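Local coordinates for protein nitrite oxidoreductase subunit A (Kuenenia stuttgartiensis, PDB 7B04) that binds an iron/sulfur cluster, two pterin-containing MD1 groups and a molybdenum atom as a member of the molybdopterin oxidoreductase family, at residues Phe63-Ser68 with Ser699-Gln704; Ala74-Ala79 with Phe716-Gly721; Arg123-Pro128 with Thr723-Val728. All blocks are in the same frame, centred on the assembly; numbering follows the deposited sequence.

How the contacts relate
The three N-terminal segments, 63-68, 74-79 and 123-128, come in the same order along the chain as their partners, 699-704, 716-721 and 723-728, some 600 residues later. Contacts 1 and 2 lie closest, with centres about 8 Å apart. They share the antiparallel sheet in which strand 61-66 pairs with strand 76-82, and each supplies a cysteine to the same iron/sulfur cluster. Contact 3 centres about 10 Å from contact 1 and about 17 Å from contact 2; V701 of contact 1 bonds by its backbone to I725 of contact 3. Together they fasten the cluster-bearing N-terminal region to a late part of the molybdopterin oxidoreductase family sequence.

Contact 1: Phe63-Ser68 with Ser699-Gln704; sequences FTYCCS and SWVEFQ. With SF4 (iron/sulfur cluster), chain C; MD1 (phosphoric acid 4-(2-amino-4-oxo-3,4,5,6,-tetrahydro-pteridin-6-yl)-2-hydroxy-3,4-dimercapto-but-3-en-yl ester guanylate ester), chain D.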
loop_
_atom_site.group_PDB
_atom_site.type_symbol
_atom_site.label_atom_id
_atom_site.label_comp_id
_atom_site.label_asym_id
_atom_site.label_seq_id
_atom_site.Cartn_x
_atom_site.Cartn_y
_atom_site.Cartn_z
ATOM N N PHE B 63 -20.991 -1.821 11.085
ATOM C CA PHE B 63 -21.693 -1.833 9.813
ATOM C C PHE B 63 -20.760 -2.364 8.741
ATOM O O PHE B 63 -19.555 -2.533 8.954
ATOM C CB PHE B 63 -22.289 -0.438 9.495
ATOM C CG PHE B 63 -21.327 0.565 8.909
ATOM C CD1 PHE B 63 -20.813 1.584 9.696
ATOM C CD2 PHE B 63 -21.015 0.551 7.564
ATOM C CE1 PHE B 63 -19.956 2.535 9.154
ATOM C CE2 PHE B 63 -20.161 1.496 7.022
ATOM C CZ PHE B 63 -19.633 2.490 7.818
ATOM N N THR B 64 -21.352 -2.685 7.595
ATOM C CA THR B 64 -20.654 -3.370 6.520
ATOM C C THR B 64 -20.818 -2.662 5.179
ATOM O O THR B 64 -21.935 -2.306 4.796
ATOM C CB THR B 64 -21.183 -4.807 6.440
ATOM O OG1 THR B 64 -20.554 -5.601 7.454
ATOM C CG2 THR B 64 -20.930 -5.409 5.098
ATOM N N TYR B 65 -19.709 -2.472 4.464
ATOM C CA TYR B 65 -19.726 -1.913 3.115
ATOM C C TYR B 65 -18.676 -2.641 2.278
ATOM O O TYR B 65 -18.044 -3.602 2.728
ATOM C CB TYR B 65 -19.490 -0.396 3.109
ATOM C CG TYR B 65 -18.118 0.032 3.575
ATOM C CD1 TYR B 65 -17.771 -0.017 4.917
ATOM C CD2 TYR B 65 -17.162 0.476 2.668
ATOM C CE1 TYR B 65 -16.522 0.377 5.345
ATOM C CE2 TYR B 65 -15.906 0.864 3.087
ATOM C CZ TYR B 65 -15.592 0.810 4.428
ATOM O OH TYR B 65 -14.345 1.197 4.860
ATOM N N CYS B 66 -18.493 -2.171 1.046
ATOM C CA CYS B 66 -17.523 -2.730 0.113
ATOM C C CYS B 66 -16.582 -1.620 -0.338
ATOM O O CYS B 66 -17.032 -0.593 -0.857
ATOM C CB CYS B 66 -18.223 -3.365 -1.091
ATOM S SG CYS B 66 -17.111 -4.005 -2.369
ATOM N N CYS B 67 -15.281 -1.823 -0.129
ATOM C CA CYS B 67 -14.262 -0.914 -0.642
ATOM C C CYS B 67 -13.997 -1.250 -2.104
ATOM O O CYS B 67 -13.618 -2.383 -2.420
ATOM C CB CYS B 67 -12.987 -1.038 0.191
ATOM S SG CYS B 67 -11.607 -0.017 -0.365
ATOM N N SER B 68 -14.228 -0.296 -3.006
ATOM C CA SER B 68 -14.148 -0.564 -4.443
ATOM C C SER B 68 -13.393 0.535 -5.189
ATOM O O SER B 68 -13.980 1.296 -5.966
ATOM C CB SER B 68 -15.557 -0.740 -5.011
ATOM O OG SER B 68 -15.506 -1.219 -6.333
ATOM N N SER B 699 -18.952 8.738 -0.761
ATOM C CA SER B 699 -17.973 7.664 -0.730
ATOM C C SER B 699 -18.680 6.338 -0.451
ATOM O O SER B 699 -19.899 6.278 -0.270
ATOM C CB SER B 699 -16.901 7.954 0.318
ATOM O OG SER B 699 -17.452 7.969 1.622
ATOM N N TRP B 700 -17.903 5.252 -0.413
ATOM C CA TRP B 700 -18.507 3.933 -0.254
ATOM C C TRP B 700 -19.200 3.774 1.091
ATOM O O TRP B 700 -20.076 2.912 1.225
ATOM C CB TRP B 700 -17.461 2.830 -0.427
ATOM C CG TRP B 700 -16.599 2.996 -1.629
ATOM C CD1 TRP B 700 -17.005 3.072 -2.930
ATOM C CD2 TRP B 700 -15.174 3.092 -1.646
ATOM N NE1 TRP B 700 -15.916 3.218 -3.756
ATOM C CE2 TRP B 700 -14.780 3.232 -2.990
ATOM C CE3 TRP B 700 -14.191 3.075 -0.654
ATOM C CZ2 TRP B 700 -13.448 3.357 -3.366
ATOM C CZ3 TRP B 700 -12.871 3.199 -1.027
ATOM C CH2 TRP B 700 -12.510 3.339 -2.370
ATOM N N VAL B 701 -18.838 4.586 2.089
ATOM C CA VAL B 701 -19.478 4.496 3.399
ATOM C C VAL B 701 -20.629 5.474 3.562
ATOM O O VAL B 701 -21.336 5.414 4.581
ATOM C CB VAL B 701 -18.478 4.748 4.546
ATOM C CG1 VAL B 701 -17.403 3.689 4.547
ATOM C CG2 VAL B 701 -17.871 6.136 4.426
ATOM N N GLU B 702 -20.844 6.373 2.606
ATOM C CA GLU B 702 -21.959 7.307 2.675
ATOM C C GLU B 702 -22.933 7.101 1.522
ATOM O O GLU B 702 -23.560 8.048 1.050
ATOM C CB GLU B 702 -21.468 8.753 2.680
ATOM C CG GLU B 702 -20.095 8.961 3.276
ATOM C CD GLU B 702 -19.480 10.272 2.837
ATOM O OE1 GLU B 702 -18.747 10.279 1.827
ATOM O OE2 GLU B 702 -19.742 11.302 3.491
ATOM N N PHE B 703 -23.128 5.860 1.088
ATOM C CA PHE B 703 -24.023 5.616 -0.033
ATOM C C PHE B 703 -25.455 5.660 0.478
ATOM O O PHE B 703 -25.792 4.985 1.454
ATOM C CB PHE B 703 -23.737 4.259 -0.678
ATOM C CG PHE B 703 -22.647 4.282 -1.715
ATOM C CD1 PHE B 703 -22.152 5.476 -2.207
ATOM C CD2 PHE B 703 -22.133 3.097 -2.211
ATOM C CE1 PHE B 703 -21.153 5.483 -3.165
ATOM C CE2 PHE B 703 -21.137 3.099 -3.167
ATOM C CZ PHE B 703 -20.646 4.293 -3.644
ATOM N N GLN B 704 -26.287 6.489 -0.151
ATOM C CA GLN B 704 -27.711 6.544 0.150
ATOM C C GLN B 704 -28.546 5.740 -0.840
ATOM O O GLN B 704 -29.766 5.924 -0.906
ATOM C CB GLN B 704 -28.179 7.998 0.180
ATOM C CG GLN B 704 -27.782 8.751 1.435
ATOM C CD GLN B 704 -27.810 10.253 1.238
ATOM O OE1 GLN B 704 -27.737 10.745 0.111
ATOM N NE2 GLN B 704 -27.930 10.990 2.334
HETATM FE FE1 SF4 C . -8.490 -2.729 -2.032
HETATM FE FE2 SF4 C . -10.249 -1.819 -0.152
HETATM FE FE3 SF4 C . -7.844 -2.872 0.619
HETATM FE FE4 SF4 C . -9.778 -4.508 -0.399
HETATM S S1 SF4 C . -9.882 -3.300 1.528
HETATM S S2 SF4 C . -7.564 -4.507 -0.941
HETATM S S3 SF4 C . -10.731 -3.140 -1.948
HETATM S S4 SF4 C . -8.180 -0.979 -0.613
HETATM P PB MD1 D . -7.750 5.945 -12.158
HETATM O O3B MD1 D . -7.177 5.853 -10.619
HETATM O O1B MD1 D . -7.750 7.396 -12.570
HETATM O O2B MD1 D . -9.165 5.419 -12.189
HETATM O O3A MD1 D . -6.844 5.071 -13.229
HETATM C C10 MD1 D . -6.010 4.027 -12.816
HETATM C C11 MD1 D . -4.714 4.036 -13.678
HETATM O O11 MD1 D . -3.559 4.817 -12.879
HETATM C C12 MD1 D . -4.356 2.799 -14.023
HETATM S S12 MD1 D . -5.283 1.395 -13.337
HETATM C C13 MD1 D . -3.198 2.416 -14.992
HETATM S S13 MD1 D . -2.999 0.624 -15.221
HETATM C C14 MD1 D . -2.263 3.270 -15.709
HETATM N N15 MD1 D . -0.855 3.050 -14.978
HETATM C C16 MD1 D . 0.144 4.009 -15.248
HETATM C C15 MD1 D . 1.543 3.724 -14.831
HETATM O O14 MD1 D . 1.797 2.699 -14.295
HETATM N N17 MD1 D . 2.616 4.720 -15.091
HETATM C C17 MD1 D . 2.280 6.057 -15.785
HETATM N N16 MD1 D . 3.329 7.026 -16.041
HETATM N N18 MD1 D . 0.865 6.358 -16.216
HETATM C C20 MD1 D . -0.189 5.407 -15.978
HETATM N N8 MD1 D . -1.488 5.740 -16.391
HETATM C C7 MD1 D . -2.639 4.695 -16.018
HETATM P PA MD1 D . -7.975 6.478 -9.316
HETATM O O1A MD1 D . -7.614 5.717 -8.064
HETATM O O2A MD1 D . -7.553 7.911 -9.174
HETATM O "O5'" MD1 D . -9.610 6.509 -9.492
HETATM C "C5'" MD1 D . -10.346 6.808 -8.338
HETATM C "C4'" MD1 D . -10.750 8.323 -8.314
HETATM O "O4'" MD1 D . -12.274 8.449 -8.031
HETATM C "C1'" MD1 D . -12.383 8.863 -6.533
HETATM N N9 MD1 D . -13.363 8.007 -5.809
HETATM C C4 MD1 D . -14.644 8.097 -6.127
HETATM N N3 MD1 D . -15.347 8.935 -7.132
HETATM C C2 MD1 D . -16.792 8.826 -7.272
HETATM N N2 MD1 D . -17.470 9.643 -8.253
HETATM N N1 MD1 D . -17.549 7.918 -6.450
HETATM C C6 MD1 D . -16.866 7.116 -5.485
HETATM O O6 MD1 D . -17.483 6.367 -4.806
HETATM C C5 MD1 D . -15.342 7.233 -5.340
HETATM N N7 MD1 D . -14.471 6.623 -4.544
HETATM C C8 MD1 D . -13.237 7.096 -4.826
HETATM C "C2'" MD1 D . -11.212 8.732 -6.049
HETATM O "O2'" MD1 D . -10.965 9.761 -5.045
HETATM C "C3'" MD1 D . -10.186 8.924 -7.336
HETATM O "O3'" MD1 D . -10.037 10.346 -7.621
#
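In the iron/sulfur cluster site, C67 and S68 pack against the indole of W700, the second residue of the type I turn S699-E702. C67 SG binds iron FE2 of the cluster at 2.3 Å. Because SG stands anti to the backbone N (chi1 178°), it reaches the cluster while lying 3.5 Å from W700 CZ3, an oblique sulfur-aromatic contact. The backbone of C67 and S68 runs over one face of the indole: S68 N sits 3.5 Å above its plane over the centre, C67 CA offset toward the edge of the ring. On the other side, MD1 N7 approaches W700 CZ2 obliquely at 3.6 Å, and the indole thus separates C67 from the guanine end of this MD1.

Earlier, on strand 61-66, the contact is apolar. V701 CG1 sits over one face of the Y65 ring in a CH-pi contact, 3.4 Å from the centroid and 10° off the normal. The same methyl lies at the edge of the F63 ring, 4.1 Å from F63 CZ. No hydrogen bond crosses between the segments. A cysteine-bound iron/sulfur cluster beside a guanylate-bearing pterin cofactor is characteristic of molybdopterin oxidoreductases that carry an N-terminal cluster.

Contact 2: Ala74-Ala79 with Phe716-Gly721; sequences ACRIRA and FIQIWG. With SF4 (iron/sulfur cluster), chain C.
R76 and Q718 join two antiparallel sheets through their side chains: R76 belongs to strand 76-82, the middle strand of the N-terminal sheet, and Q718 to strand 716-720, the middle strand of the other. The axes of strand segments 76-79 and 716-720 approach to 9.4 Å and are inclined by 42°, and no backbone bond links the two segments.

The polar contacts centre on the R76 guanidinium. NH2 donates to I719 O at 3.1 Å, with an N-H...O angle of 158°. The oxygen lies near the guanidinium plane, yet the donor stands well above the plane of the carbonyl, away from its lone pairs. NE donates to Q718 OE1 at 2.7 Å, but this bond is bent and weak. CG is anti to the backbone N (chi1 174°), and two successive bends further along the chain turn the guanidinium back across the glutamine amide, the two side chains running in opposite directions. A weak bond from R76 NH2 to G797 O, next to strand 798-800, gives the arginine a further hold on the second sheet.

Van der Waals contact completes the interface. W720 CB lies at the edge of the guanidinium, 3.6 Å from R76 NH1, while Q718 NE2 comes within 3.2 Å of A74 O, at an angle too poor for a hydrogen bond.

The neighbours of R76, whose side chains do not reach strand 716-720, face the cluster. I77 packs on it, with CD1 3.6 Å from sulfur S1. The CB of C75 points away from 716-721, and C75 SG binds iron FE4 at 2.3 Å.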
loop_
_atom_site.group_PDB
_atom_site.type_symbol
_atom_site.label_atom_id
_atom_site.label_comp_id
_atom_site.label_asym_id
_atom_site.label_seq_id
_atom_site.Cartn_x
_atom_site.Cartn_y
_atom_site.Cartn_z
ATOM N N ALA B 74 -12.367 -5.629 -4.306
ATOM C CA ALA B 74 -13.725 -5.318 -3.852
ATOM C C ALA B 74 -14.026 -5.977 -2.509
ATOM O O ALA B 74 -15.015 -6.696 -2.345
ATOM C CB ALA B 74 -14.758 -5.720 -4.906
ATOM N N CYS B 75 -13.151 -5.727 -1.538
ATOM C CA CYS B 75 -13.250 -6.397 -0.249
ATOM C C CYS B 75 -14.554 -6.048 0.459
ATOM O O CYS B 75 -15.079 -4.937 0.344
ATOM C CB CYS B 75 -12.063 -6.014 0.636
ATOM S SG CYS B 75 -10.467 -6.625 0.054
ATOM N N ARG B 76 -15.067 -7.019 1.212
ATOM C CA ARG B 76 -16.231 -6.820 2.062
ATOM C C ARG B 76 -15.738 -6.404 3.440
ATOM O O ARG B 76 -14.929 -7.104 4.057
ATOM C CB ARG B 76 -17.072 -8.091 2.136
ATOM C CG ARG B 76 -18.214 -7.996 3.109
ATOM C CD ARG B 76 -19.153 -6.877 2.725
ATOM N NE ARG B 76 -19.981 -7.173 1.563
ATOM C CZ ARG B 76 -20.888 -6.335 1.072
ATOM N NH1 ARG B 76 -21.089 -5.158 1.650
ATOM N NH2 ARG B 76 -21.603 -6.675 0.008
ATOM N N ILE B 77 -16.232 -5.268 3.918
ATOM C CA ILE B 77 -15.593 -4.531 4.997
ATOM C C ILE B 77 -16.524 -4.402 6.194
ATOM O O ILE B 77 -17.727 -4.179 6.031
ATOM C CB ILE B 77 -15.195 -3.144 4.458
ATOM C CG1 ILE B 77 -14.290 -3.299 3.233
ATOM C CG2 ILE B 77 -14.550 -2.345 5.512
ATOM C CD1 ILE B 77 -12.827 -3.212 3.528
ATOM N N ARG B 78 -15.960 -4.530 7.400
ATOM C CA ARG B 78 -16.682 -4.297 8.651
ATOM C C ARG B 78 -16.006 -3.162 9.416
ATOM O O ARG B 78 -14.866 -3.309 9.870
ATOM C CB ARG B 78 -16.743 -5.562 9.506
ATOM C CG ARG B 78 -17.520 -5.370 10.797
ATOM C CD ARG B 78 -17.729 -6.674 11.548
ATOM N NE ARG B 78 -18.590 -7.598 10.816
ATOM C CZ ARG B 78 -19.917 -7.514 10.772
ATOM N NH1 ARG B 78 -20.546 -6.541 11.416
ATOM N NH2 ARG B 78 -20.615 -8.403 10.079
ATOM N N ALA B 79 -16.709 -2.043 9.567
ATOM C CA ALA B 79 -16.198 -0.866 10.255
ATOM C C ALA B 79 -16.858 -0.728 11.624
ATOM O O ALA B 79 -18.028 -1.079 11.799
ATOM C CB ALA B 79 -16.431 0.404 9.431
ATOM N N PHE B 716 -16.882 -13.484 -6.217
ATOM C CA PHE B 716 -17.898 -12.845 -5.355
ATOM C C PHE B 716 -18.575 -11.634 -5.957
ATOM O O PHE B 716 -17.999 -10.885 -6.704
ATOM C CB PHE B 716 -17.261 -12.358 -4.065
ATOM C CG PHE B 716 -16.262 -13.326 -3.519
ATOM C CD1 PHE B 716 -16.460 -14.674 -3.665
ATOM C CD2 PHE B 716 -15.121 -12.882 -2.894
ATOM C CE1 PHE B 716 -15.538 -15.571 -3.177
ATOM C CE2 PHE B 716 -14.197 -13.776 -2.407
ATOM C CZ PHE B 716 -14.418 -15.117 -2.543
ATOM N N ILE B 717 -19.794 -11.462 -5.485
ATOM C CA ILE B 717 -20.690 -10.344 -5.750
ATOM C C ILE B 717 -20.887 -9.595 -4.441
ATOM O O ILE B 717 -21.153 -10.212 -3.404
ATOM C CB ILE B 717 -22.042 -10.815 -6.310
ATOM C CG1 ILE B 717 -21.862 -11.495 -7.666
ATOM C CG2 ILE B 717 -23.010 -9.648 -6.419
ATOM C CD1 ILE B 717 -23.112 -12.196 -8.136
ATOM N N GLN B 718 -20.752 -8.272 -4.481
ATOM C CA GLN B 718 -20.958 -7.431 -3.310
ATOM C C GLN B 718 -21.954 -6.340 -3.677
ATOM O O GLN B 718 -21.724 -5.583 -4.628
ATOM C CB GLN B 718 -19.638 -6.825 -2.806
ATOM C CG GLN B 718 -18.420 -7.744 -2.917
ATOM C CD GLN B 718 -18.048 -8.434 -1.613
ATOM O OE1 GLN B 718 -18.728 -8.288 -0.596
ATOM N NE2 GLN B 718 -16.947 -9.179 -1.637
ATOM N N ILE B 719 -23.046 -6.255 -2.917
ATOM C CA ILE B 719 -24.040 -5.190 -3.041
ATOM C C ILE B 719 -24.105 -4.474 -1.700
ATOM O O ILE B 719 -24.209 -5.124 -0.650
ATOM C CB ILE B 719 -25.437 -5.713 -3.428
ATOM C CG1 ILE B 719 -25.364 -6.659 -4.629
ATOM C CG2 ILE B 719 -26.349 -4.549 -3.768
ATOM C CD1 ILE B 719 -26.728 -7.003 -5.224
ATOM N N TRP B 720 -23.999 -3.146 -1.727
ATOM C CA TRP B 720 -23.954 -2.383 -0.489
ATOM C C TRP B 720 -24.587 -1.007 -0.691
ATOM O O TRP B 720 -24.818 -0.552 -1.818
ATOM C CB TRP B 720 -22.525 -2.263 0.022
ATOM C CG TRP B 720 -21.705 -1.240 -0.667
ATOM C CD1 TRP B 720 -21.369 -0.011 -0.189
ATOM C CD2 TRP B 720 -21.104 -1.350 -1.964
ATOM N NE1 TRP B 720 -20.584 0.649 -1.101
ATOM C CE2 TRP B 720 -20.411 -0.149 -2.202
ATOM C CE3 TRP B 720 -21.084 -2.344 -2.943
ATOM C CZ2 TRP B 720 -19.704 0.085 -3.375
ATOM C CZ3 TRP B 720 -20.382 -2.107 -4.111
ATOM C CH2 TRP B 720 -19.702 -0.904 -4.316
ATOM N N GLY B 721 -24.948 -0.393 0.425
ATOM C CA GLY B 721 -25.491 0.954 0.468
ATOM C C GLY B 721 -26.430 1.186 1.636
ATOM O O GLY B 721 -26.994 0.258 2.213
HETATM FE FE1 SF4 C . -8.490 -2.729 -2.032
HETATM FE FE2 SF4 C . -10.249 -1.819 -0.152
HETATM FE FE3 SF4 C . -7.844 -2.872 0.619
HETATM FE FE4 SF4 C . -9.778 -4.508 -0.399
HETATM S S1 SF4 C . -9.882 -3.300 1.528
HETATM S S2 SF4 C . -7.564 -4.507 -0.941
HETATM S S3 SF4 C . -10.731 -3.140 -1.948
HETATM S S4 SF4 C . -8.180 -0.979 -0.613
#

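Contact 3: Arg123-Pro128 with Thr723-Val728; sequences RRVYGP and TGITPV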
loop_
_atom_site.group_PDB
_atom_site.type_symbol
_atom_site.label_atom_id
_atom_site.label_comp_id
_atom_site.label_asym_id
_atom_site.label_seq_id
_atom_site.Cartn_x
_atom_site.Cartn_y
_atom_site.Cartn_z
ATOM N N ARG B 123 -9.638 7.989 7.358
ATOM C CA ARG B 123 -8.781 9.172 7.370
ATOM C C ARG B 123 -9.016 10.043 6.147
ATOM O O ARG B 123 -8.812 11.261 6.190
ATOM C CB ARG B 123 -7.312 8.747 7.442
ATOM C CG ARG B 123 -6.698 8.989 8.785
ATOM C CD ARG B 123 -6.358 10.451 8.938
ATOM N NE ARG B 123 -6.207 10.847 10.329
ATOM C CZ ARG B 123 -5.036 11.123 10.880
ATOM N NH1 ARG B 123 -4.954 11.427 12.166
ATOM N NH2 ARG B 123 -3.933 11.026 10.153
ATOM N N ARG B 124 -9.453 9.434 5.056
ATOM C CA ARG B 124 -9.820 10.190 3.868
ATOM C C ARG B 124 -11.252 10.687 3.974
ATOM O O ARG B 124 -11.598 11.745 3.435
ATOM C CB ARG B 124 -9.670 9.320 2.620
ATOM C CG ARG B 124 -8.279 8.866 2.306
ATOM C CD ARG B 124 -8.348 7.890 1.151
ATOM N NE ARG B 124 -8.792 8.576 -0.061
ATOM C CZ ARG B 124 -9.224 7.958 -1.157
ATOM N NH1 ARG B 124 -9.621 8.659 -2.214
ATOM N NH2 ARG B 124 -9.277 6.630 -1.193
ATOM N N VAL B 125 -12.100 9.917 4.652
ATOM C CA VAL B 125 -13.511 10.267 4.779
ATOM C C VAL B 125 -13.669 11.560 5.578
ATOM O O VAL B 125 -14.397 12.477 5.179
ATOM C CB VAL B 125 -14.270 9.100 5.434
ATOM C CG1 VAL B 125 -15.688 9.516 5.745
ATOM C CG2 VAL B 125 -14.242 7.873 4.537
ATOM N N TYR B 126 -12.966 11.666 6.704
ATOM C CA TYR B 126 -12.968 12.888 7.506
ATOM C C TYR B 126 -11.695 13.699 7.297
ATOM O O TYR B 126 -11.155 14.277 8.245
ATOM C CB TYR B 126 -13.154 12.565 8.983
ATOM C CG TYR B 126 -14.342 11.694 9.314
ATOM C CD1 TYR B 126 -15.619 12.235 9.410
ATOM C CD2 TYR B 126 -14.186 10.335 9.545
ATOM C CE1 TYR B 126 -16.710 11.438 9.725
ATOM C CE2 TYR B 126 -15.269 9.533 9.860
ATOM C CZ TYR B 126 -16.528 10.090 9.948
ATOM O OH TYR B 126 -17.602 9.290 10.261
ATOM N N GLY B 127 -11.209 13.793 6.062
ATOM C CA GLY B 127 -9.910 14.369 5.814
ATOM C C GLY B 127 -9.945 15.775 5.256
ATOM O O GLY B 127 -11.004 16.320 4.917
ATOM N N PRO B 128 -8.768 16.399 5.167
ATOM C CA PRO B 128 -8.678 17.792 4.717
ATOM C C PRO B 128 -8.699 17.970 3.206
ATOM O O PRO B 128 -8.748 19.113 2.738
ATOM C CB PRO B 128 -7.333 18.240 5.302
ATOM C CG PRO B 128 -6.510 16.996 5.292
ATOM C CD PRO B 128 -7.458 15.854 5.563
ATOM N N THR B 723 -26.208 1.770 4.608
ATOM C CA THR B 723 -25.966 1.205 5.931
ATOM C C THR B 723 -24.806 1.875 6.662
ATOM O O THR B 723 -24.462 1.466 7.779
ATOM C CB THR B 723 -25.725 -0.300 5.811
ATOM O OG1 THR B 723 -25.760 -0.919 7.107
ATOM C CG2 THR B 723 -24.386 -0.561 5.158
ATOM N N GLY B 724 -24.199 2.890 6.066
ATOM C CA GLY B 724 -23.037 3.554 6.646
ATOM C C GLY B 724 -23.409 4.812 7.406
ATOM O O GLY B 724 -24.417 4.863 8.124
ATOM N N ILE B 725 -22.607 5.855 7.214
ATOM C CA ILE B 725 -22.796 7.124 7.891
ATOM C C ILE B 725 -23.519 8.087 6.959
ATOM O O ILE B 725 -23.543 7.921 5.736
ATOM C CB ILE B 725 -21.450 7.726 8.364
ATOM C CG1 ILE B 725 -20.544 8.026 7.169
ATOM C CG2 ILE B 725 -20.758 6.787 9.346
ATOM C CD1 ILE B 725 -19.304 8.832 7.523
ATOM N N THR B 726 -24.116 9.119 7.550
ATOM C CA THR B 726 -24.730 10.164 6.756
ATOM C C THR B 726 -23.636 10.974 6.059
ATOM O O THR B 726 -22.514 11.073 6.564
ATOM C CB THR B 726 -25.592 11.080 7.625
ATOM O OG1 THR B 726 -24.785 12.129 8.178
ATOM C CG2 THR B 726 -26.242 10.294 8.754
ATOM N N PRO B 727 -23.928 11.532 4.886
ATOM C CA PRO B 727 -22.907 12.289 4.151
ATOM C C PRO B 727 -22.281 13.379 5.006
ATOM O O PRO B 727 -22.973 14.201 5.610
ATOM C CB PRO B 727 -23.687 12.871 2.969
ATOM C CG PRO B 727 -24.802 11.913 2.758
ATOM C CD PRO B 727 -25.188 11.435 4.130
ATOM N N VAL B 728 -20.948 13.373 5.051
ATOM C CA VAL B 728 -20.218 14.327 5.877
ATOM C C VAL B 728 -20.404 15.742 5.344
ATOM O O VAL B 728 -20.528 16.701 6.115
ATOM C CB VAL B 728 -18.733 13.930 5.945
ATOM C CG1 VAL B 728 -18.014 14.759 6.969
ATOM C CG2 VAL B 728 -18.597 12.454 6.275
#
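The ring of Y126 meets I725 CD1 and V728 CG2 obliquely, and V125 CG1 of its own segment lies over the centre of one face, 4.1 Å above the plane. The ring also stacks with H205 of the neighbouring subunit C. Y126 is the first residue past helix 121-125, so the contact sets the C-terminal end of this helix against the loop between strand 716-720 and helix 734-749.

All contacts across it are apolar or van der Waals, and no hydrogen bond joins the two segments. V125 CG1 serves both partners, at 4.1 Å from I725 CD1 and 4.2 Å from V728 CG2. The Y126 side chain approaches I725 from the opposite direction and crosses V728 at about a right angle, with CE1 4.1 Å from V728 CG2. Its hydroxyl is hydrogen-bonded to M86 N, which fixes the far end of the ring. The loop is tied in turn to contact 1: V728 N bonds to E702 OE2.

The extended chi2 of I725 (170°) carries CD1 toward the tyrosine, 3.3 Å from Y126 OH and 3.9 Å from Y126 CZ.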